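Local coordinates for protein DNA polymerase III subunit beta (Helicobacter pylori 26695, PDB 4S3I) that tethers DNA polymerases and other proteins to DNA as a ring-shaped sliding clamp, conferring processivity on replication, at residues A133-I143 / S361-T369; K263-K271 / A324-N332. One frame throughout, in Å; residues are numbered along the deposited sequence.

Contact 1. Residues A133-I143 / S361-T369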
loop_
_atom_site.group_PDB
_atom_site.type_symbol
_atom_site.label_atom_id
_atom_site.label_comp_id
_atom_site.label_asym_id
_atom_site.label_seq_id
_atom_site.Cartn_x
_atom_site.Cartn_y
_atom_site.Cartn_z
ATOM N N ALA A 133 22.565 18.773 13.359
ATOM C CA ALA A 133 21.378 19.383 12.768
ATOM C C ALA A 133 20.898 18.508 11.618
ATOM O O ALA A 133 21.655 17.665 11.135
ATOM C CB ALA A 133 21.687 20.795 12.289
ATOM N N PRO A 134 19.645 18.702 11.164
ATOM C CA PRO A 134 19.131 17.768 10.153
ATOM C C PRO A 134 19.680 17.994 8.747
ATOM O O PRO A 134 19.244 17.305 7.827
ATOM C CB PRO A 134 17.616 18.046 10.147
ATOM C CG PRO A 134 17.338 18.771 11.440
ATOM C CD PRO A 134 18.581 19.554 11.727
ATOM N N PHE A 135 20.614 18.918 8.567
ATOM C CA PHE A 135 21.010 19.307 7.202
ATOM C C PHE A 135 21.506 18.167 6.285
ATOM O O PHE A 135 21.199 18.150 5.091
ATOM C CB PHE A 135 22.025 20.465 7.219
ATOM C CG PHE A 135 23.267 20.175 8.008
ATOM C CD1 PHE A 135 23.409 20.666 9.294
ATOM C CD2 PHE A 135 24.297 19.418 7.463
ATOM C CE1 PHE A 135 24.549 20.409 10.030
ATOM C CE2 PHE A 135 25.442 19.149 8.196
ATOM C CZ PHE A 135 25.566 19.649 9.486
ATOM N N LEU A 136 22.269 17.222 6.826
ATOM C CA LEU A 136 22.810 16.159 5.981
ATOM C C LEU A 136 21.719 15.206 5.494
ATOM O O LEU A 136 21.651 14.905 4.301
ATOM C CB LEU A 136 23.942 15.404 6.688
ATOM C CG LEU A 136 24.662 14.336 5.852
ATOM C CD1 LEU A 136 25.272 14.947 4.594
ATOM C CD2 LEU A 136 25.751 13.650 6.687
ATOM N N VAL A 137 20.846 14.743 6.387
ATOM C CA VAL A 137 19.800 13.829 5.923
ATOM C C VAL A 137 18.759 14.571 5.077
ATOM O O VAL A 137 18.059 13.969 4.258
ATOM C CB VAL A 137 19.124 13.030 7.060
ATOM C CG1 VAL A 137 20.180 12.401 7.979
ATOM C CG2 VAL A 137 18.152 13.913 7.859
ATOM N N ASP A 138 18.651 15.877 5.295
ATOM C CA ASP A 138 17.777 16.703 4.469
ATOM C C ASP A 138 18.319 16.705 3.041
ATOM O O ASP A 138 17.581 16.502 2.084
ATOM C CB ASP A 138 17.717 18.125 5.034
ATOM C CG ASP A 138 16.669 18.989 4.336
ATOM O OD1 ASP A 138 15.530 18.513 4.157
ATOM O OD2 ASP A 138 16.980 20.142 3.963
ATOM N N ALA A 139 19.623 16.924 2.908
ATOM C CA ALA A 139 20.280 16.854 1.611
ATOM C C ALA A 139 20.094 15.473 0.980
ATOM O O ALA A 139 19.795 15.362 -0.204
ATOM C CB ALA A 139 21.779 17.201 1.748
ATOM N N PHE A 140 20.291 14.419 1.770
ATOM C CA PHE A 140 20.153 13.054 1.268
ATOM C C PHE A 140 18.728 12.813 0.760
ATOM O O PHE A 140 18.521 12.275 -0.326
ATOM C CB PHE A 140 20.480 12.022 2.370
ATOM C CG PHE A 140 21.945 11.870 2.662
ATOM C CD1 PHE A 140 22.902 12.509 1.884
ATOM C CD2 PHE A 140 22.369 11.059 3.711
ATOM C CE1 PHE A 140 24.258 12.365 2.154
ATOM C CE2 PHE A 140 23.725 10.905 3.988
ATOM C CZ PHE A 140 24.669 11.557 3.207
ATOM N N LYS A 141 17.744 13.204 1.555
ATOM C CA LYS A 141 16.356 12.933 1.175
ATOM C C LYS A 141 15.965 13.733 -0.070
ATOM O O LYS A 141 15.172 13.278 -0.901
ATOM C CB LYS A 141 15.414 13.259 2.337
ATOM C CG LYS A 141 13.978 12.818 2.114
ATOM C CD LYS A 141 13.011 13.585 3.017
ATOM C CE LYS A 141 11.568 13.140 2.776
ATOM N NZ LYS A 141 10.554 14.119 3.277
ATOM N N LYS A 142 16.537 14.923 -0.216
ATOM C CA LYS A 142 16.143 15.798 -1.317
ATOM C C LYS A 142 16.774 15.358 -2.624
ATOM O O LYS A 142 16.212 15.545 -3.699
ATOM C CB LYS A 142 16.490 17.255 -0.988
ATOM C CG LYS A 142 15.488 17.908 -0.058
ATOM C CD LYS A 142 15.942 19.306 0.401
ATOM C CE LYS A 142 14.856 19.994 1.241
ATOM N NZ LYS A 142 15.413 21.202 1.922
ATOM N N ILE A 143 17.935 14.735 -2.525
ATOM C CA ILE A 143 18.707 14.390 -3.715
ATOM C C ILE A 143 18.445 12.958 -4.176
ATOM O O ILE A 143 18.553 12.639 -5.363
ATOM C CB ILE A 143 20.208 14.637 -3.438
ATOM C CG1 ILE A 143 20.443 16.137 -3.256
ATOM C CG2 ILE A 143 21.117 14.085 -4.535
ATOM C CD1 ILE A 143 21.897 16.512 -2.992
ATOM N N SER A 361 21.664 29.281 5.774
ATOM C CA SER A 361 20.715 28.489 6.555
ATOM C C SER A 361 21.415 27.467 7.452
ATOM O O SER A 361 22.396 26.835 7.044
ATOM C CB SER A 361 19.717 27.778 5.640
ATOM O OG SER A 361 20.337 26.725 4.925
ATOM N N HIS A 362 20.885 27.299 8.661
ATOM C CA HIS A 362 21.484 26.429 9.670
ATOM C C HIS A 362 21.010 24.977 9.576
ATOM O O HIS A 362 21.814 24.050 9.445
ATOM C CB HIS A 362 21.152 26.964 11.067
ATOM C CG HIS A 362 22.285 27.680 11.731
ATOM N ND1 HIS A 362 23.596 27.527 11.335
ATOM C CD2 HIS A 362 22.305 28.551 12.768
ATOM C CE1 HIS A 362 24.375 28.273 12.098
ATOM N NE2 HIS A 362 23.615 28.905 12.976
ATOM N N LEU A 363 19.695 24.803 9.643
ATOM C CA LEU A 363 19.074 23.508 9.907
ATOM C C LEU A 363 18.846 22.660 8.665
ATOM O O LEU A 363 18.706 21.435 8.746
ATOM C CB LEU A 363 17.745 23.747 10.612
ATOM C CG LEU A 363 17.953 24.524 11.906
ATOM C CD1 LEU A 363 16.794 25.464 12.210
ATOM C CD2 LEU A 363 18.187 23.552 13.044
ATOM N N ASN A 364 18.838 23.322 7.516
ATOM C CA ASN A 364 18.335 22.741 6.278
ATOM C C ASN A 364 19.358 22.800 5.152
ATOM O O ASN A 364 20.234 23.663 5.132
ATOM C CB ASN A 364 17.095 23.522 5.855
ATOM C CG ASN A 364 17.331 25.036 5.902
ATOM O OD1 ASN A 364 17.557 25.608 6.979
ATOM N ND2 ASN A 364 17.291 25.686 4.736
ATOM N N ALA A 365 19.237 21.885 4.200
ATOM C CA ALA A 365 20.052 21.955 2.999
ATOM C C ALA A 365 19.234 22.674 1.929
ATOM O O ALA A 365 18.024 22.458 1.841
ATOM C CB ALA A 365 20.411 20.570 2.529
ATOM N N LYS A 366 19.879 23.490 1.098
ATOM C CA LYS A 366 19.192 24.051 -0.069
ATOM C C LYS A 366 19.711 23.410 -1.341
ATOM O O LYS A 366 20.864 23.595 -1.725
ATOM C CB LYS A 366 19.339 25.570 -0.129
ATOM C CG LYS A 366 18.914 26.276 1.149
ATOM C CD LYS A 366 18.855 27.778 0.935
ATOM C CE LYS A 366 18.560 28.509 2.234
ATOM N NZ LYS A 366 18.647 29.986 1.995
ATOM N N ILE A 367 18.839 22.647 -1.983
ATOM C CA ILE A 367 19.200 21.847 -3.142
ATOM C C ILE A 367 18.843 22.624 -4.408
ATOM O O ILE A 367 17.786 23.253 -4.474
ATOM C CB ILE A 367 18.433 20.487 -3.141
ATOM C CG1 ILE A 367 19.172 19.435 -2.303
ATOM C CG2 ILE A 367 18.290 19.935 -4.553
ATOM C CD1 ILE A 367 19.534 19.857 -0.904
ATOM N N SER A 368 19.732 22.586 -5.397
ATOM C CA SER A 368 19.488 23.181 -6.702
ATOM C C SER A 368 19.505 22.034 -7.682
ATOM O O SER A 368 20.269 21.082 -7.494
ATOM C CB SER A 368 20.610 24.177 -7.055
ATOM O OG SER A 368 20.667 25.227 -6.113
ATOM N N THR A 369 18.675 22.103 -8.718
ATOM C CA THR A 369 18.677 21.059 -9.730
ATOM C C THR A 369 18.920 21.632 -11.124
ATOM O O THR A 369 18.249 22.586 -11.554
ATOM C CB THR A 369 17.364 20.254 -9.733
ATOM O OG1 THR A 369 17.114 19.703 -8.431
ATOM C CG2 THR A 369 17.448 19.122 -10.758
HETATM O O HOH W 1 16.043 22.628 -0.784
#
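The seam between the central and C-terminal domains of the sliding clamp is crossed here, where D138 and K142 of helix 135-143 grip the backbone of A365 as segment 361-369 runs into its strand. D138 OD2 takes the N-H of A365 on its anti lone pair (N to OD2 2.9 Å, N-H...O 156°). On the syn side, tilted about 20° from the carboxylate plane, K142 NZ meets D138 OD2 at 2.8 Å, a salt bridge one turn along the helix, so two donors hold this oxygen; the lysine would probably favour the charged carboxylate. K142 CG lies anti to the carbonyl carbon (chi1 -79°) and the chain then runs extended, bringing NZ to A365 O at 2.9 Å, almost head-on to the carbonyl. NZ also donates to water 1, which accepts from I367 N as well, so the ammonium is tied directly to A365 O and, through the water, to the N-H of I367. Beside these bonds the contact is apolar. The methyls of A365 and A139 meet, CB to CB, at 3.7 Å. I367 lies across the helix surface, its CG1 3.7 Å from I143 CG1 and its CD1 4.0 Å from A139 CA. T183 of strand 179-185 touches both A139 and I367. Near the start of the helix, F135 CD1 approaches H362 O obliquely, and P134 CD rests 3.5 Å from L363 O.

Contact 2. Residues K263-K271 / A324-N332; sequences KEEFKESIK and AKFFLEALN
I270, L331 and L328 bury the most surface where helices 263-271 and 324-332 pack together. The two branches of I270 work separately. The I270 and L328 side chains slide past each other in opposite directions, and I270 CG2 meets L328 CG at 3.5 Å. A324 CB lies a little farther from the same I270 methyl. I270 crosses F327 at about a right angle, its CD1 3.3 Å from F327 CD1, a close fit. L328 turns both methyls to the facing helix: CD2 lies over the backbone of K267, 3.6 Å from its CA, while CD1 touches K271 CG. These are the paired antiparallel helices of a clamp domain, here the C-terminal one; the segment axes approach to 10.0 Å with 155° between their directions. L331 enters between F266 and K267: its CD1 lies 3.9 Å from F266 CB and 3.8 Å from K267 CG, and also in the plane of the F327 ring at its edge. F266 and F327 cross obliquely, and F266 in turn makes edge-to-face contacts with F291 and F339. Toward the end of helix 324-332 the contact becomes polar. K267 stretches straight past L331, its CE 3.2 Å from N332 OD1, and its NZ forms a salt bridge with E264 OE2 on its own helix. Water 2 accepts from K267 NZ at 2.6 Å and from K263 NZ, and donates to L331 O. K263, bent at its third torsion (67°), also sends NZ to the backbone oxygens of L334 and T336.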
loop_
_atom_site.group_PDB
_atom_site.type_symbol
_atom_site.label_atom_id
_atom_site.label_comp_id
_atom_site.label_asym_id
_atom_site.label_seq_id
_atom_site.Cartn_x
_atom_site.Cartn_y
_atom_site.Cartn_z
ATOM N N LYS A 263 5.933 28.174 -6.537
ATOM C CA LYS A 263 6.236 26.743 -6.492
ATOM C C LYS A 263 4.976 25.878 -6.605
ATOM O O LYS A 263 4.894 25.021 -7.485
ATOM C CB LYS A 263 7.025 26.372 -5.222
ATOM C CG LYS A 263 7.470 24.897 -5.195
ATOM C CD LYS A 263 8.188 24.499 -3.864
ATOM C CE LYS A 263 7.259 24.530 -2.652
ATOM N NZ LYS A 263 8.018 24.325 -1.346
ATOM N N GLU A 264 4.006 26.109 -5.722
ATOM C CA GLU A 264 2.815 25.265 -5.668
ATOM C C GLU A 264 1.940 25.430 -6.910
ATOM O O GLU A 264 1.350 24.457 -7.392
ATOM C CB GLU A 264 2.004 25.524 -4.387
ATOM C CG GLU A 264 2.671 25.035 -3.102
ATOM C CD GLU A 264 3.082 23.553 -3.141
ATOM O OE1 GLU A 264 2.305 22.706 -3.633
ATOM O OE2 GLU A 264 4.192 23.222 -2.667
ATOM N N GLU A 265 1.861 26.649 -7.445
ATOM C CA GLU A 265 1.136 26.841 -8.703
ATOM C C GLU A 265 1.769 26.062 -9.845
ATOM O O GLU A 265 1.070 25.451 -10.659
ATOM C CB GLU A 265 1.051 28.319 -9.088
ATOM C CG GLU A 265 0.001 29.102 -8.324
ATOM C CD GLU A 265 -0.209 30.493 -8.916
ATOM O OE1 GLU A 265 0.794 31.118 -9.339
ATOM O OE2 GLU A 265 -1.375 30.947 -8.964
ATOM N N PHE A 266 3.087 26.100 -9.924
ATOM C CA PHE A 266 3.774 25.304 -10.934
ATOM C C PHE A 266 3.589 23.787 -10.738
ATOM O O PHE A 266 3.369 23.076 -11.716
ATOM C CB PHE A 266 5.265 25.695 -11.037
ATOM C CG PHE A 266 5.515 26.781 -12.050
ATOM C CD1 PHE A 266 5.003 28.062 -11.850
ATOM C CD2 PHE A 266 6.194 26.506 -13.223
ATOM C CE1 PHE A 266 5.195 29.074 -12.819
ATOM C CE2 PHE A 266 6.397 27.503 -14.185
ATOM C CZ PHE A 266 5.889 28.788 -13.982
ATOM N N LYS A 267 3.698 23.301 -9.498
ATOM C CA LYS A 267 3.461 21.883 -9.221
ATOM C C LYS A 267 2.067 21.498 -9.707
ATOM O O LYS A 267 1.891 20.500 -10.383
ATOM C CB LYS A 267 3.558 21.569 -7.718
ATOM C CG LYS A 267 4.969 21.475 -7.122
ATOM C CD LYS A 267 4.849 21.139 -5.618
ATOM C CE LYS A 267 6.206 21.031 -4.935
ATOM N NZ LYS A 267 6.043 20.686 -3.484
ATOM N N GLU A 268 1.083 22.315 -9.352
ATOM C CA GLU A 268 -0.312 22.005 -9.643
ATOM C C GLU A 268 -0.550 21.997 -11.160
ATOM O O GLU A 268 -1.230 21.120 -11.701
ATOM C CB GLU A 268 -1.208 23.023 -8.934
ATOM C CG GLU A 268 -2.679 22.726 -8.969
ATOM C CD GLU A 268 -3.501 23.845 -8.330
ATOM O OE1 GLU A 268 -4.750 23.738 -8.323
ATOM O OE2 GLU A 268 -2.896 24.831 -7.841
ATOM N N SER A 269 0.060 22.951 -11.852
ATOM C CA SER A 269 -0.127 23.093 -13.292
ATOM C C SER A 269 0.561 21.964 -14.057
ATOM O O SER A 269 0.006 21.427 -15.021
ATOM C CB SER A 269 0.391 24.462 -13.751
ATOM O OG SER A 269 -0.400 25.499 -13.193
ATOM N N ILE A 270 1.764 21.610 -13.615
ATOM C CA ILE A 270 2.534 20.530 -14.228
ATOM C C ILE A 270 1.874 19.160 -14.037
ATOM O O ILE A 270 1.787 18.366 -14.983
ATOM C CB ILE A 270 3.970 20.530 -13.696
ATOM C CG1 ILE A 270 4.700 21.753 -14.257
ATOM C CG2 ILE A 270 4.697 19.244 -14.080
ATOM C CD1 ILE A 270 5.956 22.107 -13.506
ATOM N N LYS A 271 1.401 18.884 -12.824
ATOM C CA LYS A 271 0.649 17.652 -12.582
ATOM C C LYS A 271 -0.561 17.581 -13.493
ATOM O O LYS A 271 -0.888 16.526 -14.044
ATOM C CB LYS A 271 0.202 17.561 -11.123
ATOM C CG LYS A 271 1.339 17.331 -10.153
ATOM C CD LYS A 271 0.859 17.392 -8.706
ATOM C CE LYS A 271 2.018 17.136 -7.745
ATOM N NZ LYS A 271 1.689 17.471 -6.321
ATOM N N ALA A 324 8.231 16.564 -17.197
ATOM C CA ALA A 324 7.297 16.920 -16.131
ATOM C C ALA A 324 7.749 16.353 -14.787
ATOM O O ALA A 324 7.837 17.074 -13.783
ATOM C CB ALA A 324 5.887 16.434 -16.486
ATOM N N LYS A 325 8.035 15.056 -14.770
ATOM C CA LYS A 325 8.508 14.404 -13.548
ATOM C C LYS A 325 9.775 15.054 -12.999
ATOM O O LYS A 325 9.889 15.273 -11.795
ATOM C CB LYS A 325 8.751 12.912 -13.804
ATOM C CG LYS A 325 9.489 12.190 -12.673
ATOM C CD LYS A 325 10.017 10.838 -13.177
ATOM C CE LYS A 325 10.658 10.019 -12.070
ATOM N NZ LYS A 325 11.325 8.803 -12.625
ATOM N N PHE A 326 10.733 15.376 -13.860
ATOM C CA PHE A 326 11.973 15.984 -13.345
ATOM C C PHE A 326 11.670 17.348 -12.738
ATOM O O PHE A 326 12.159 17.693 -11.656
ATOM C CB PHE A 326 13.035 16.152 -14.435
ATOM C CG PHE A 326 13.523 14.856 -15.034
ATOM C CD1 PHE A 326 13.142 13.628 -14.504
ATOM C CD2 PHE A 326 14.367 14.875 -16.133
ATOM C CE1 PHE A 326 13.592 12.440 -15.068
ATOM C CE2 PHE A 326 14.825 13.694 -16.700
ATOM C CZ PHE A 326 14.438 12.476 -16.168
ATOM N N PHE A 327 10.859 18.126 -13.440
ATOM C CA PHE A 327 10.541 19.466 -12.975
ATOM C C PHE A 327 9.848 19.364 -11.625
ATOM O O PHE A 327 10.163 20.099 -10.688
ATOM C CB PHE A 327 9.630 20.165 -13.994
ATOM C CG PHE A 327 9.753 21.668 -13.996
ATOM C CD1 PHE A 327 9.196 22.428 -12.973
ATOM C CD2 PHE A 327 10.428 22.322 -15.031
ATOM C CE1 PHE A 327 9.292 23.841 -12.973
ATOM C CE2 PHE A 327 10.542 23.722 -15.046
ATOM C CZ PHE A 327 9.968 24.486 -14.006
ATOM N N LEU A 328 8.894 18.445 -11.519
ATOM C CA LEU A 328 8.172 18.282 -10.260
ATOM C C LEU A 328 9.121 17.871 -9.145
ATOM O O LEU A 328 9.057 18.401 -8.032
ATOM C CB LEU A 328 7.050 17.245 -10.391
ATOM C CG LEU A 328 5.794 17.715 -11.091
ATOM C CD1 LEU A 328 4.804 16.559 -11.269
ATOM C CD2 LEU A 328 5.159 18.858 -10.302
ATOM N N GLU A 329 10.005 16.924 -9.438
ATOM C CA GLU A 329 10.925 16.481 -8.402
ATOM C C GLU A 329 11.856 17.611 -7.971
ATOM O O GLU A 329 12.163 17.745 -6.796
ATOM C CB GLU A 329 11.684 15.213 -8.835
ATOM C CG GLU A 329 10.734 14.016 -8.987
ATOM C CD GLU A 329 11.449 12.679 -9.192
ATOM O OE1 GLU A 329 10.871 11.647 -8.804
ATOM O OE2 GLU A 329 12.566 12.655 -9.750
ATOM N N ALA A 330 12.276 18.445 -8.917
ATOM C CA ALA A 330 13.128 19.588 -8.554
ATOM C C ALA A 330 12.387 20.544 -7.618
ATOM O O ALA A 330 12.972 21.100 -6.686
ATOM C CB ALA A 330 13.625 20.307 -9.794
ATOM N N LEU A 331 11.083 20.709 -7.840
ATOM C CA LEU A 331 10.299 21.601 -6.989
ATOM C C LEU A 331 10.077 20.970 -5.607
ATOM O O LEU A 331 10.124 21.653 -4.579
ATOM C CB LEU A 331 8.955 21.938 -7.648
ATOM C CG LEU A 331 9.013 22.743 -8.953
ATOM C CD1 LEU A 331 7.604 23.010 -9.441
ATOM C CD2 LEU A 331 9.800 24.073 -8.784
ATOM N N ASN A 332 9.817 19.661 -5.586
ATOM C CA ASN A 332 9.662 18.937 -4.315
ATOM C C ASN A 332 10.874 19.100 -3.391
ATOM O O ASN A 332 10.754 19.081 -2.169
ATOM C CB ASN A 332 9.404 17.438 -4.567
ATOM C CG ASN A 332 8.096 17.173 -5.281
ATOM O OD1 ASN A 332 7.182 18.002 -5.264
ATOM N ND2 ASN A 332 7.995 15.996 -5.913
HETATM O O HOH W 2 8.235 21.493 -2.245
#

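Both segments of contact 2 fall between the two segments of contact 1 in sequence: helix 135-143 comes first, then 263-271 and 324-332, and 361-369 last. Their centres lie 19 Å apart, yet they touch where T369 CB packs on A330 CB at 3.7 Å. They are joined by one antiparallel sheet spanning both domains, in which strand 368-371 runs between 179-185 of the central domain and 350-354 of the C-terminal domain. I352 on the latter strand packs against helix 324-332. Contact 1 thus fastens neighbouring domains, whereas contact 2 lies within the C-terminal domain, where E268 also bridges to K85 of the second subunit, a salt bridge at the interface between the two subunits of the ring.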